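Local coordinates for subtilisin-like protein (Prochloron didemni, PDB 3ZXY) that probably acts as a subtilisin-type serine endopeptidase, here as the protease domain of a longer cyanobacterial protein, PatA, linked to patellamide processing, at residues A[100-105]-A[131-136]; A[8-13]-A[224-229]; A[41-46]-A[82-87]; A[24-29]-A[51-56]. The protein carries 1 engineered substitution. All blocks are in the same frame, centred on the assembly; numbering follows the deposited sequence.

Contact 1 of 4, residues A[100-105]-A[131-136]; sequences RAVNAG and SLCRQN
Two helices of the subtilisin-type alpha/beta sandwich pack here near their C-terminal ends. Val102 of helix 91-103 meets Leu132 and Cys133 of helix 124-135. Val102 CG1 lies 4.0 Å from Leu132 CD2. Val102 CG2 lies 3.8 Å from Cys133 SG. A chi1 of 171° turns CG2 of the valine to the cysteine sulfur and CG1 to Leu132 and Asn136, and the leucine CD2 lies close to both branches. The Val102 and Leu132 side chains meet at a slant. Asn136 CG is 4.3 Å from Val102 CG1.

No hydrogen bond links the two segments; the contact is mainly apolar, with the asparagine amide at its edge. Asn136 ND2 donates to Leu132 O at 3.0 Å, almost straight at 169°. The backbone N of Asn136 reaches the same oxygen from the opposite face of its plane. Leu132 O thus takes two donors, and the ND2 bond holds the amide at the helix end, beside the valine. On the other helix, Gly105 closes the last turn with a Schellman motif. Ile109 of strand 108-111 touches both Val102 and Cys133, which seats the pair on the sheet. Neighbouring helices packed side by side over a parallel sheet are typical of the subtilase fold.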
loop_
_atom_site.group_PDB
_atom_site.type_symbol
_atom_site.label_atom_id
_atom_site.label_comp_id
_atom_site.label_asym_id
_atom_site.label_seq_id
_atom_site.Cartn_x
_atom_site.Cartn_y
_atom_site.Cartn_z
ATOM N N ARG A 100 -2.561 -3.243 -15.518
ATOM C CA ARG A 100 -1.930 -2.011 -16.012
ATOM C C ARG A 100 -0.610 -1.781 -15.277
ATOM O O ARG A 100 0.417 -1.478 -15.873
ATOM C CB ARG A 100 -2.868 -0.809 -15.781
ATOM C CG ARG A 100 -2.442 0.507 -16.420
ATOM C CD ARG A 100 -2.803 0.571 -17.897
ATOM N NE ARG A 100 -2.804 1.943 -18.434
ATOM C CZ ARG A 100 -1.782 2.556 -19.032
ATOM N NH1 ARG A 100 -0.620 1.948 -19.235
ATOM N NH2 ARG A 100 -1.933 3.805 -19.455
ATOM N N ALA A 101 -0.656 -1.939 -13.961
ATOM C CA ALA A 101 0.522 -1.717 -13.132
ATOM C C ALA A 101 1.607 -2.749 -13.388
ATOM O O ALA A 101 2.771 -2.394 -13.517
ATOM C CB ALA A 101 0.149 -1.724 -11.656
ATOM N N VAL A 102 1.238 -4.025 -13.443
ATOM C CA VAL A 102 2.212 -5.082 -13.738
ATOM C C VAL A 102 2.884 -4.812 -15.091
ATOM O O VAL A 102 4.121 -4.898 -15.234
ATOM C CB VAL A 102 1.560 -6.483 -13.751
ATOM C CG1 VAL A 102 2.544 -7.525 -14.284
ATOM C CG2 VAL A 102 1.041 -6.867 -12.371
ATOM N N ASN A 103 2.077 -4.477 -16.101
ATOM C CA ASN A 103 2.612 -4.234 -17.438
ATOM C C ASN A 103 3.517 -3.007 -17.545
ATOM O O ASN A 103 4.371 -2.952 -18.427
ATOM C CB ASN A 103 1.475 -4.147 -18.450
ATOM C CG ASN A 103 0.808 -5.486 -18.671
ATOM O OD1 ASN A 103 1.450 -6.533 -18.579
ATOM N ND2 ASN A 103 -0.471 -5.462 -19.006
ATOM N N ALA A 104 3.359 -2.064 -16.615
ATOM C CA ALA A 104 4.184 -0.861 -16.522
ATOM C C ALA A 104 5.429 -1.076 -15.646
ATOM O O ALA A 104 6.195 -0.134 -15.409
ATOM C CB ALA A 104 3.364 0.300 -15.977
ATOM N N GLY A 105 5.649 -2.306 -15.192
ATOM C CA GLY A 105 6.858 -2.639 -14.440
ATOM C C GLY A 105 6.840 -2.329 -12.955
ATOM O O GLY A 105 7.911 -2.164 -12.344
ATOM N N SER A 131 -2.862 -13.607 -9.328
ATOM C CA SER A 131 -1.975 -14.677 -9.789
ATOM C C SER A 131 -0.882 -14.127 -10.703
ATOM O O SER A 131 0.278 -14.553 -10.613
ATOM C CB SER A 131 -2.784 -15.769 -10.499
ATOM O OG SER A 131 -1.930 -16.791 -11.002
ATOM N N LEU A 132 -1.233 -13.178 -11.572
ATOM C CA LEU A 132 -0.263 -12.525 -12.460
ATOM C C LEU A 132 0.831 -11.832 -11.640
ATOM O O LEU A 132 2.015 -11.910 -11.981
ATOM C CB LEU A 132 -0.964 -11.506 -13.370
ATOM C CG LEU A 132 -0.092 -10.689 -14.328
ATOM C CD1 LEU A 132 0.432 -11.591 -15.435
ATOM C CD2 LEU A 132 -0.853 -9.500 -14.907
ATOM N N CYS A 133 0.437 -11.137 -10.578
ATOM C CA CYS A 133 1.420 -10.526 -9.686
ATOM C C CYS A 133 2.340 -11.581 -9.092
ATOM O O CYS A 133 3.564 -11.398 -9.041
ATOM C CB CYS A 133 0.735 -9.778 -8.548
ATOM S SG CYS A 133 -0.148 -8.315 -9.109
ATOM N N ARG A 134 1.757 -12.680 -8.641
ATOM C CA ARG A 134 2.539 -13.742 -7.996
ATOM C C ARG A 134 3.528 -14.345 -8.991
ATOM O O ARG A 134 4.704 -14.577 -8.661
ATOM C CB ARG A 134 1.600 -14.804 -7.411
ATOM C CG ARG A 134 2.282 -15.854 -6.538
ATOM C CD ARG A 134 1.274 -16.899 -6.067
ATOM N NE ARG A 134 0.485 -17.414 -7.196
ATOM C CZ ARG A 134 0.910 -18.288 -8.119
ATOM N NH1 ARG A 134 2.131 -18.824 -8.067
ATOM N NH2 ARG A 134 0.087 -18.650 -9.103
ATOM N N GLN A 135 3.084 -14.568 -10.225
ATOM C CA GLN A 135 3.948 -15.146 -11.252
ATOM C C GLN A 135 5.076 -14.205 -11.720
ATOM O O GLN A 135 6.132 -14.677 -12.155
ATOM C CB GLN A 135 3.109 -15.614 -12.433
ATOM C CG GLN A 135 2.172 -16.749 -12.053
ATOM C CD GLN A 135 1.206 -17.083 -13.165
ATOM O OE1 GLN A 135 0.197 -16.393 -13.358
ATOM N NE2 GLN A 135 1.500 -18.146 -13.902
ATOM N N ASN A 136 4.857 -12.893 -11.620
ATOM C CA ASN A 136 5.845 -11.884 -12.019
ATOM C C ASN A 136 6.636 -11.276 -10.856
ATOM O O ASN A 136 7.410 -10.329 -11.051
ATOM C CB ASN A 136 5.157 -10.761 -12.794
ATOM C CG ASN A 136 4.852 -11.153 -14.228
ATOM O OD1 ASN A 136 5.681 -10.975 -15.130
ATOM N ND2 ASN A 136 3.693 -11.737 -14.438
#

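Contact 2 of 4, residues A[8-13]-A[224-229]; sequences HNIRVA and LLSEQV
Ile10 fills the centre of this contact and touches three residues of helix 210-230. Its CD1 sits between two of them, 3.8 Å from Leu225 CB and 3.8 Å from Val229 CG2. Its other branch, CG2, lies 3.9 Å from Leu225 CD1. The isoleucine stands roughly perpendicular to the leucine, and lies antiparallel alongside the valine. Ile10 CG1 lies 3.7 Å from Ser226 OG, a van der Waals contact with the hydroxyl.

The first torsion of Ile10 explains the fit. At chi1 -61° CG2 points away from the backbone N, and the CG1-CD1 arm points away from the carbonyl. Both branches reach Leu225, CD1 at its CB and CG2 at its CD1; the CG1-CD1 arm also meets Ser226 and Val229. Since the residues met are Leu225, Ser226 and Val229, the isoleucine lies against one face of the helix.

Around these groups lies a second shell. Ser226 OG is hydrogen-bonded to Ala222 O, one turn back in the same helix. This satisfies the buried hydroxyl next to an apolar partner and positions it. Ile10 is tied through its backbone to Arg75, at the start of strand 75-80. Leu225 also packs on His107 and on Val240 of helix 237-247, and Val229 on Asp7 and Pro235. Helix 210-230 carries near its start Ala211, the engineered residue at the predicted serine position of the charge relay system. Its later turns pack here against the lead-in to strand 11-16 of the parallel sheet, as the subtilase topology requires.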
loop_
_atom_site.group_PDB
_atom_site.type_symbol
_atom_site.label_atom_id
_atom_site.label_comp_id
_atom_site.label_asym_id
_atom_site.label_seq_id
_atom_site.Cartn_x
_atom_site.Cartn_y
_atom_site.Cartn_z
ATOM N N HIS A 8 15.243 5.312 -7.475
ATOM C CA HIS A 8 14.350 5.570 -8.599
ATOM C C HIS A 8 14.137 4.369 -9.484
ATOM O O HIS A 8 13.213 4.369 -10.279
ATOM C CB HIS A 8 14.813 6.785 -9.408
ATOM C CG HIS A 8 16.048 6.549 -10.236
ATOM N ND1 HIS A 8 17.266 6.993 -9.867
ATOM C CD2 HIS A 8 16.214 5.957 -11.494
ATOM C CE1 HIS A 8 18.168 6.672 -10.815
ATOM N NE2 HIS A 8 17.522 6.035 -11.804
ATOM N N ASN A 9 14.966 3.336 -9.356
ATOM C CA ASN A 9 14.768 2.085 -10.101
ATOM C C ASN A 9 13.644 1.192 -9.543
ATOM O O ASN A 9 13.252 0.215 -10.185
ATOM C CB ASN A 9 16.071 1.286 -10.166
ATOM C CG ASN A 9 17.123 1.972 -11.008
ATOM O OD1 ASN A 9 18.211 2.309 -10.537
ATOM N ND2 ASN A 9 16.796 2.194 -12.268
ATOM N N ILE A 10 13.114 1.534 -8.372
ATOM C CA ILE A 10 11.986 0.810 -7.786
ATOM C C ILE A 10 10.697 1.549 -8.103
ATOM O O ILE A 10 10.574 2.742 -7.827
ATOM C CB ILE A 10 12.164 0.646 -6.261
ATOM C CG1 ILE A 10 13.441 -0.146 -5.993
ATOM C CG2 ILE A 10 10.940 -0.017 -5.616
ATOM C CD1 ILE A 10 13.520 -1.517 -6.648
ATOM N N ARG A 11 9.736 0.818 -8.656
ATOM C CA ARG A 11 8.457 1.377 -9.092
ATOM C C ARG A 11 7.329 0.932 -8.187
ATOM O O ARG A 11 7.121 -0.264 -7.978
ATOM C CB ARG A 11 8.181 0.963 -10.539
ATOM C CG ARG A 11 9.211 1.534 -11.502
ATOM C CD ARG A 11 9.132 0.911 -12.884
ATOM N NE ARG A 11 9.731 -0.427 -12.964
ATOM C CZ ARG A 11 11.025 -0.715 -13.090
ATOM N NH1 ARG A 11 11.982 0.230 -13.144
ATOM N NH2 ARG A 11 11.382 -1.997 -13.170
ATOM N N VAL A 12 6.613 1.914 -7.658
ATOM C CA VAL A 12 5.491 1.677 -6.756
ATOM C C VAL A 12 4.242 2.231 -7.433
ATOM O O VAL A 12 4.183 3.418 -7.747
ATOM C CB VAL A 12 5.689 2.397 -5.418
ATOM C CG1 VAL A 12 4.532 2.119 -4.478
ATOM C CG2 VAL A 12 7.023 2.019 -4.796
ATOM N N ALA A 13 3.263 1.367 -7.668
ATOM C CA ALA A 13 1.989 1.776 -8.264
ATOM C C ALA A 13 0.965 2.043 -7.176
ATOM O O ALA A 13 0.881 1.280 -6.204
ATOM C CB ALA A 13 1.478 0.710 -9.203
ATOM N N LEU A 224 12.926 -1.322 1.379
ATOM C CA LEU A 224 13.628 -2.614 1.449
ATOM C C LEU A 224 14.093 -3.073 0.061
ATOM O O LEU A 224 15.219 -3.545 -0.095
ATOM C CB LEU A 224 12.754 -3.659 2.141
ATOM C CG LEU A 224 12.577 -3.430 3.646
ATOM C CD1 LEU A 224 11.382 -4.236 4.151
ATOM C CD2 LEU A 224 13.849 -3.808 4.411
ATOM N N LEU A 225 13.255 -2.927 -0.957
ATOM C CA LEU A 225 13.690 -3.186 -2.331
ATOM C C LEU A 225 14.848 -2.287 -2.734
ATOM O O LEU A 225 15.767 -2.718 -3.412
ATOM C CB LEU A 225 12.531 -3.009 -3.315
ATOM C CG LEU A 225 11.390 -4.010 -3.229
ATOM C CD1 LEU A 225 10.233 -3.533 -4.105
ATOM C CD2 LEU A 225 11.878 -5.380 -3.676
ATOM N N SER A 226 14.795 -1.024 -2.336
ATOM C CA SER A 226 15.848 -0.081 -2.665
ATOM C C SER A 226 17.167 -0.528 -2.030
ATOM O O SER A 226 18.239 -0.420 -2.640
ATOM C CB SER A 226 15.452 1.315 -2.202
ATOM O OG SER A 226 14.311 1.769 -2.927
ATOM N N GLU A 227 17.071 -1.055 -0.816
ATOM C CA GLU A 227 18.247 -1.605 -0.153
ATOM C C GLU A 227 18.804 -2.817 -0.895
ATOM O O GLU A 227 20.014 -2.976 -0.998
ATOM C CB GLU A 227 17.916 -1.952 1.298
ATOM C CG GLU A 227 19.152 -2.019 2.181
ATOM C CD GLU A 227 19.833 -0.667 2.340
ATOM O OE1 GLU A 227 19.144 0.388 2.277
ATOM O OE2 GLU A 227 21.065 -0.647 2.530
ATOM N N GLN A 228 17.937 -3.687 -1.397
ATOM C CA GLN A 228 18.400 -4.809 -2.189
ATOM C C GLN A 228 19.206 -4.326 -3.383
ATOM O O GLN A 228 20.285 -4.857 -3.660
ATOM C CB GLN A 228 17.232 -5.695 -2.643
ATOM C CG GLN A 228 16.590 -6.481 -1.515
ATOM C CD GLN A 228 15.364 -7.264 -1.943
ATOM O OE1 GLN A 228 14.660 -6.888 -2.865
ATOM N NE2 GLN A 228 15.069 -8.346 -1.219
ATOM N N VAL A 229 18.700 -3.315 -4.095
ATOM C CA VAL A 229 19.413 -2.757 -5.247
ATOM C C VAL A 229 20.801 -2.236 -4.824
ATOM O O VAL A 229 21.812 -2.478 -5.489
ATOM C CB VAL A 229 18.606 -1.627 -5.909
ATOM C CG1 VAL A 229 19.392 -0.944 -7.023
ATOM C CG2 VAL A 229 17.298 -2.183 -6.452
#

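Contact 3 of 4, residues A[41-46]-A[82-87]; sequences AARSDG and FSDDRR
Near the predicted charge relay site of this subtilisin-like fold, two loops meet through one carboxylate. They follow strands 30-33 and 75-80. Asp84 reaches across to Gly46, which occupies the N-cap position of helix 47-60. The carboxylate of Asp84, turned from its own carbonyl at chi1 -73°, lies against the glycine backbone. Asp84 OD1 is 3.2 Å from Gly46 CA. Asp84 OD2 lies 3.8 Å from Arg43 CB. The arginine lays its aliphatic chain, CB to CD, beside OD2, while Arg43 NE stays 5.0 Å from that oxygen.

The guanidinium of Arg43 grips Asp45 side-on, with NE to OD1 at 3.0 Å and NH2 to OD2 at 3.2 Å. The salt bridge lies within the type I beta turn from Arg43 to Gly46.

The strongest partner of Asp84 is Ser49, whose OG hydrogen-bonds to OD2; a weak bond runs from Met48 N to OD1. Both partners belong to the first turn of helix 47-60. The helix N-terminus would probably stabilise the negative charge. The side chain of Asp84 stays about 7 Å from that of His51. A water completes the link between the loops: it donates to Asp84 OD2 at 2.8 Å and to Ala41 O at 2.7 Å.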
loop_
_atom_site.group_PDB
_atom_site.type_symbol
_atom_site.label_atom_id
_atom_site.label_comp_id
_atom_site.label_asym_id
_atom_site.label_seq_id
_atom_site.Cartn_x
_atom_site.Cartn_y
_atom_site.Cartn_z
ATOM N N ALA A 41 -8.261 12.976 -13.667
ATOM C CA ALA A 41 -8.241 14.353 -13.159
ATOM C C ALA A 41 -8.731 14.412 -11.713
ATOM O O ALA A 41 -9.801 13.903 -11.397
ATOM C CB ALA A 41 -9.083 15.270 -14.041
ATOM N N ALA A 42 -7.936 15.025 -10.841
ATOM C CA ALA A 42 -8.322 15.207 -9.447
ATOM C C ALA A 42 -9.259 16.399 -9.287
ATOM O O ALA A 42 -9.155 17.406 -10.002
ATOM C CB ALA A 42 -7.097 15.390 -8.571
ATOM N N ARG A 43 -10.183 16.268 -8.348
ATOM C CA ARG A 43 -11.119 17.321 -7.999
ATOM C C ARG A 43 -11.018 17.609 -6.507
ATOM O O ARG A 43 -10.988 16.684 -5.691
ATOM C CB ARG A 43 -12.549 16.881 -8.306
ATOM C CG ARG A 43 -12.822 16.571 -9.767
ATOM C CD ARG A 43 -14.278 16.179 -9.968
ATOM N NE ARG A 43 -15.188 17.214 -9.481
ATOM C CZ ARG A 43 -15.519 18.320 -10.150
ATOM N NH1 ARG A 43 -15.035 18.566 -11.370
ATOM N NH2 ARG A 43 -16.352 19.197 -9.599
ATOM N N SER A 44 -11.016 18.889 -6.138
ATOM C CA SER A 44 -10.931 19.255 -4.724
ATOM C C SER A 44 -12.164 18.815 -3.922
ATOM O O SER A 44 -12.072 18.606 -2.699
ATOM C CB SER A 44 -10.717 20.757 -4.587
ATOM O OG SER A 44 -11.838 21.451 -5.094
ATOM N N ASP A 45 -13.292 18.640 -4.608
ATOM C CA ASP A 45 -14.530 18.193 -3.972
ATOM C C ASP A 45 -14.780 16.695 -4.124
ATOM O O ASP A 45 -15.866 16.216 -3.814
ATOM C CB ASP A 45 -15.731 19.003 -4.514
ATOM C CG ASP A 45 -16.092 18.669 -5.970
ATOM O OD1 ASP A 45 -15.425 17.813 -6.600
ATOM O OD2 ASP A 45 -17.063 19.278 -6.496
ATOM N N GLY A 46 -13.788 15.953 -4.596
ATOM C CA GLY A 46 -13.986 14.527 -4.877
ATOM C C GLY A 46 -13.540 13.667 -3.713
ATOM O O GLY A 46 -12.430 13.814 -3.206
ATOM N N PHE A 82 -10.379 4.145 -8.582
ATOM C CA PHE A 82 -11.535 4.593 -7.798
ATOM C C PHE A 82 -12.028 5.902 -8.401
ATOM O O PHE A 82 -11.246 6.671 -8.941
ATOM C CB PHE A 82 -11.201 4.822 -6.316
ATOM C CG PHE A 82 -10.593 3.642 -5.600
ATOM C CD1 PHE A 82 -10.903 2.326 -5.931
ATOM C CD2 PHE A 82 -9.728 3.878 -4.522
ATOM C CE1 PHE A 82 -10.311 1.262 -5.239
ATOM C CE2 PHE A 82 -9.148 2.826 -3.835
ATOM C CZ PHE A 82 -9.432 1.520 -4.204
ATOM N N SER A 83 -13.328 6.165 -8.314
ATOM C CA SER A 83 -13.914 7.305 -9.015
ATOM C C SER A 83 -14.646 8.241 -8.071
ATOM O O SER A 83 -15.294 7.811 -7.123
ATOM C CB SER A 83 -14.876 6.823 -10.108
ATOM O OG SER A 83 -15.918 6.013 -9.577
ATOM N N ASP A 84 -14.572 9.535 -8.363
ATOM C CA ASP A 84 -15.345 10.526 -7.611
ATOM C C ASP A 84 -16.856 10.397 -7.817
ATOM O O ASP A 84 -17.623 10.803 -6.957
ATOM C CB ASP A 84 -14.870 11.943 -7.947
ATOM C CG ASP A 84 -13.519 12.274 -7.329
ATOM O OD1 ASP A 84 -13.210 11.772 -6.238
ATOM O OD2 ASP A 84 -12.766 13.067 -7.932
ATOM N N ASP A 85 -17.273 9.846 -8.957
ATOM C CA ASP A 85 -18.669 9.491 -9.196
ATOM C C ASP A 85 -19.228 8.573 -8.103
ATOM O O ASP A 85 -18.492 7.800 -7.501
ATOM C CB ASP A 85 -18.807 8.774 -10.540
ATOM C CG ASP A 85 -20.250 8.510 -10.916
ATOM O OD1 ASP A 85 -20.965 9.481 -11.252
ATOM O OD2 ASP A 85 -20.703 7.342 -10.879
ATOM N N ARG A 86 -20.530 8.667 -7.870
ATOM C CA ARG A 86 -21.198 7.846 -6.840
ATOM C C ARG A 86 -21.032 6.336 -7.024
ATOM O O ARG A 86 -21.095 5.578 -6.048
ATOM C CB ARG A 86 -22.701 8.161 -6.789
ATOM C CG ARG A 86 -23.397 7.952 -8.122
ATOM C CD ARG A 86 -24.878 7.713 -8.059
ATOM N NE ARG A 86 -25.443 7.673 -9.408
ATOM C CZ ARG A 86 -25.838 6.575 -10.054
ATOM N NH1 ARG A 86 -25.750 5.357 -9.498
ATOM N NH2 ARG A 86 -26.327 6.700 -11.286
ATOM N N ARG A 87 -20.862 5.875 -8.257
ATOM C CA ARG A 87 -20.883 4.447 -8.512
ATOM C C ARG A 87 -19.657 3.771 -7.915
ATOM O O ARG A 87 -18.564 4.302 -7.955
ATOM C CB ARG A 87 -20.953 4.151 -10.008
ATOM C CG ARG A 87 -22.273 4.521 -10.650
ATOM C CD ARG A 87 -22.199 4.231 -12.142
ATOM N NE ARG A 87 -23.399 4.630 -12.861
ATOM C CZ ARG A 87 -23.653 5.866 -13.295
ATOM N NH1 ARG A 87 -22.791 6.862 -13.066
ATOM N NH2 ARG A 87 -24.786 6.108 -13.952
HETATM O O HOH W 1 -12.265 13.006 -10.669
#

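Contact 4 of 4, residues A[24-29]-A[51-56]; sequences PCFQGA and HGTHVA
A 3-10 turn at residues 24-26 faces the middle of helix 47-60, and the closest CA atoms, those of Phe26 and Ala56, are 9.1 Å apart. A type II turn from Phe26 to Ala29 follows, closed by a bond from Ala29 N to Phe26 O. The wide spacing of the backbones is bridged by one ring.

At chi1 -61° the Phe26 ring swings away from its own carbonyl and extends edge-first to the helix. Its CE1 lies 3.9 Å from Ala56 C, which sits in the ring plane. The CZ corner meets Ala56 CB at 4.0 Å and Thr53 O at 3.9 Å. Phe26 CE2 lies 4.2 Å from Thr53 CG2. Cys25 SG stands over the centre of one ring face, 3.7 Å above the plane.

Thr53 OG1 has its polar partners elsewhere, at Ser49 O and Asp20 N. Within its side chain, the methyl CG2 is the part that faces the ring. The same helix carries His51, predicted to belong to the charge relay system, whose ND1 is hydrogen-bonded to Asp16 OD1. The contact has no hydrogen bond across it. Its chemistry implies that shape and burial hold the loop to the helix, through a ring edge resting on backbone and methyl groups.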
loop_
_atom_site.group_PDB
_atom_site.type_symbol
_atom_site.label_atom_id
_atom_site.label_comp_id
_atom_site.label_asym_id
_atom_site.label_seq_id
_atom_site.Cartn_x
_atom_site.Cartn_y
_atom_site.Cartn_z
ATOM N N PRO A 24 1.770 20.847 -3.564
ATOM C CA PRO A 24 3.169 21.160 -3.271
ATOM C C PRO A 24 3.988 20.015 -2.708
ATOM O O PRO A 24 5.209 19.998 -2.893
ATOM C CB PRO A 24 3.074 22.273 -2.227
ATOM C CG PRO A 24 1.749 22.900 -2.447
ATOM C CD PRO A 24 0.850 21.808 -2.921
ATOM N N CYS A 25 3.350 19.066 -2.031
ATOM C CA CYS A 25 4.116 17.952 -1.482
ATOM C C CYS A 25 4.713 17.062 -2.563
ATOM O O CYS A 25 5.642 16.328 -2.285
ATOM C CB CYS A 25 3.315 17.112 -0.479
ATOM S SG CYS A 25 2.169 15.929 -1.214
ATOM N N PHE A 26 4.206 17.119 -3.797
ATOM C CA PHE A 26 4.735 16.283 -4.875
ATOM C C PHE A 26 5.786 16.955 -5.748
ATOM O O PHE A 26 6.246 16.351 -6.711
ATOM C CB PHE A 26 3.608 15.758 -5.765
ATOM C CG PHE A 26 2.613 14.899 -5.044
ATOM C CD1 PHE A 26 3.003 13.696 -4.459
ATOM C CD2 PHE A 26 1.276 15.276 -4.965
ATOM C CE1 PHE A 26 2.090 12.901 -3.807
ATOM C CE2 PHE A 26 0.359 14.474 -4.311
ATOM C CZ PHE A 26 0.767 13.283 -3.739
ATOM N N GLN A 27 6.169 18.186 -5.424
ATOM C CA GLN A 27 7.162 18.899 -6.209
ATOM C C GLN A 27 8.512 18.234 -5.977
ATOM O O GLN A 27 9.041 18.249 -4.869
ATOM C CB GLN A 27 7.192 20.381 -5.835
ATOM C CG GLN A 27 8.223 21.199 -6.596
ATOM C CD GLN A 27 7.994 21.226 -8.103
ATOM O OE1 GLN A 27 6.963 21.699 -8.582
ATOM N NE2 GLN A 27 8.988 20.758 -8.864
ATOM N N GLY A 28 9.050 17.627 -7.023
ATOM C CA GLY A 28 10.260 16.843 -6.887
ATOM C C GLY A 28 10.036 15.356 -7.037
ATOM O O GLY A 28 10.990 14.618 -7.238
ATOM N N ALA A 29 8.789 14.904 -6.918
ATOM C CA ALA A 29 8.476 13.476 -7.085
ATOM C C ALA A 29 8.512 13.088 -8.566
ATOM O O ALA A 29 8.221 13.921 -9.439
ATOM C CB ALA A 29 7.120 13.150 -6.483
ATOM N N HIS A 51 -9.014 10.648 -1.265
ATOM C CA HIS A 51 -8.451 9.374 -0.833
ATOM C C HIS A 51 -7.137 9.098 -1.539
ATOM O O HIS A 51 -6.109 8.798 -0.899
ATOM C CB HIS A 51 -9.494 8.291 -1.123
ATOM C CG HIS A 51 -9.290 7.007 -0.374
ATOM N ND1 HIS A 51 -8.538 6.007 -0.868
ATOM C CD2 HIS A 51 -9.833 6.542 0.822
ATOM C CE1 HIS A 51 -8.559 4.969 -0.019
ATOM N NE2 HIS A 51 -9.353 5.290 1.021
ATOM N N GLY A 52 -7.124 9.229 -2.860
ATOM C CA GLY A 52 -5.940 8.918 -3.648
ATOM C C GLY A 52 -4.799 9.891 -3.419
ATOM O O GLY A 52 -3.643 9.482 -3.332
ATOM N N THR A 53 -5.109 11.184 -3.310
ATOM C CA THR A 53 -4.069 12.187 -3.063
ATOM C C THR A 53 -3.419 11.957 -1.697
ATOM O O THR A 53 -2.183 12.042 -1.556
ATOM C CB THR A 53 -4.657 13.604 -3.150
ATOM O OG1 THR A 53 -5.241 13.789 -4.452
ATOM C CG2 THR A 53 -3.595 14.678 -2.890
ATOM N N HIS A 54 -4.230 11.612 -0.702
ATOM C CA HIS A 54 -3.721 11.345 0.635
ATOM C C HIS A 54 -2.828 10.125 0.619
ATOM O O HIS A 54 -1.679 10.175 1.084
ATOM C CB HIS A 54 -4.883 11.152 1.587
ATOM C CG HIS A 54 -4.509 11.251 3.036
ATOM N ND1 HIS A 54 -3.852 10.260 3.682
ATOM C CD2 HIS A 54 -4.718 12.260 3.968
ATOM C CE1 HIS A 54 -3.676 10.608 4.966
ATOM N NE2 HIS A 54 -4.189 11.832 5.144
ATOM N N VAL A 55 -3.327 9.019 0.062
ATOM C CA VAL A 55 -2.553 7.757 -0.007
ATOM C C VAL A 55 -1.218 7.957 -0.751
ATOM O O VAL A 55 -0.156 7.531 -0.276
ATOM C CB VAL A 55 -3.402 6.630 -0.659
ATOM C CG1 VAL A 55 -2.552 5.420 -1.077
ATOM C CG2 VAL A 55 -4.510 6.192 0.289
ATOM N N ALA A 56 -1.259 8.633 -1.891
ATOM C CA ALA A 56 -0.046 8.842 -2.679
ATOM C C ALA A 56 0.949 9.678 -1.894
ATOM O O ALA A 56 2.159 9.388 -1.931
ATOM C CB ALA A 56 -0.347 9.496 -4.022
#

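In the fold
Contacts 2 and 4 are buried, while contacts 1 and 3 are partly exposed. Contacts 1, 2 and 4 are mainly apolar packing against helices. Contact 3, a meeting of two outer loops, is polar: a carboxylate and a water join the loops, and each loop carries its own salt bridge. Contacts 1 and 2 touch: Gly105 O lies 2.6 Å from Arg11 NE, a probable hydrogen bond, and Ala101 packs on Ala13. Contacts 3 and 4 share helix 47-60, the first at its N-cap and the second along its body; their segments alternate in sequence. These two lie near the predicted catalytic residues; the other two lie away from them. Contact 2 closes a long loop of chain that encloses the other three.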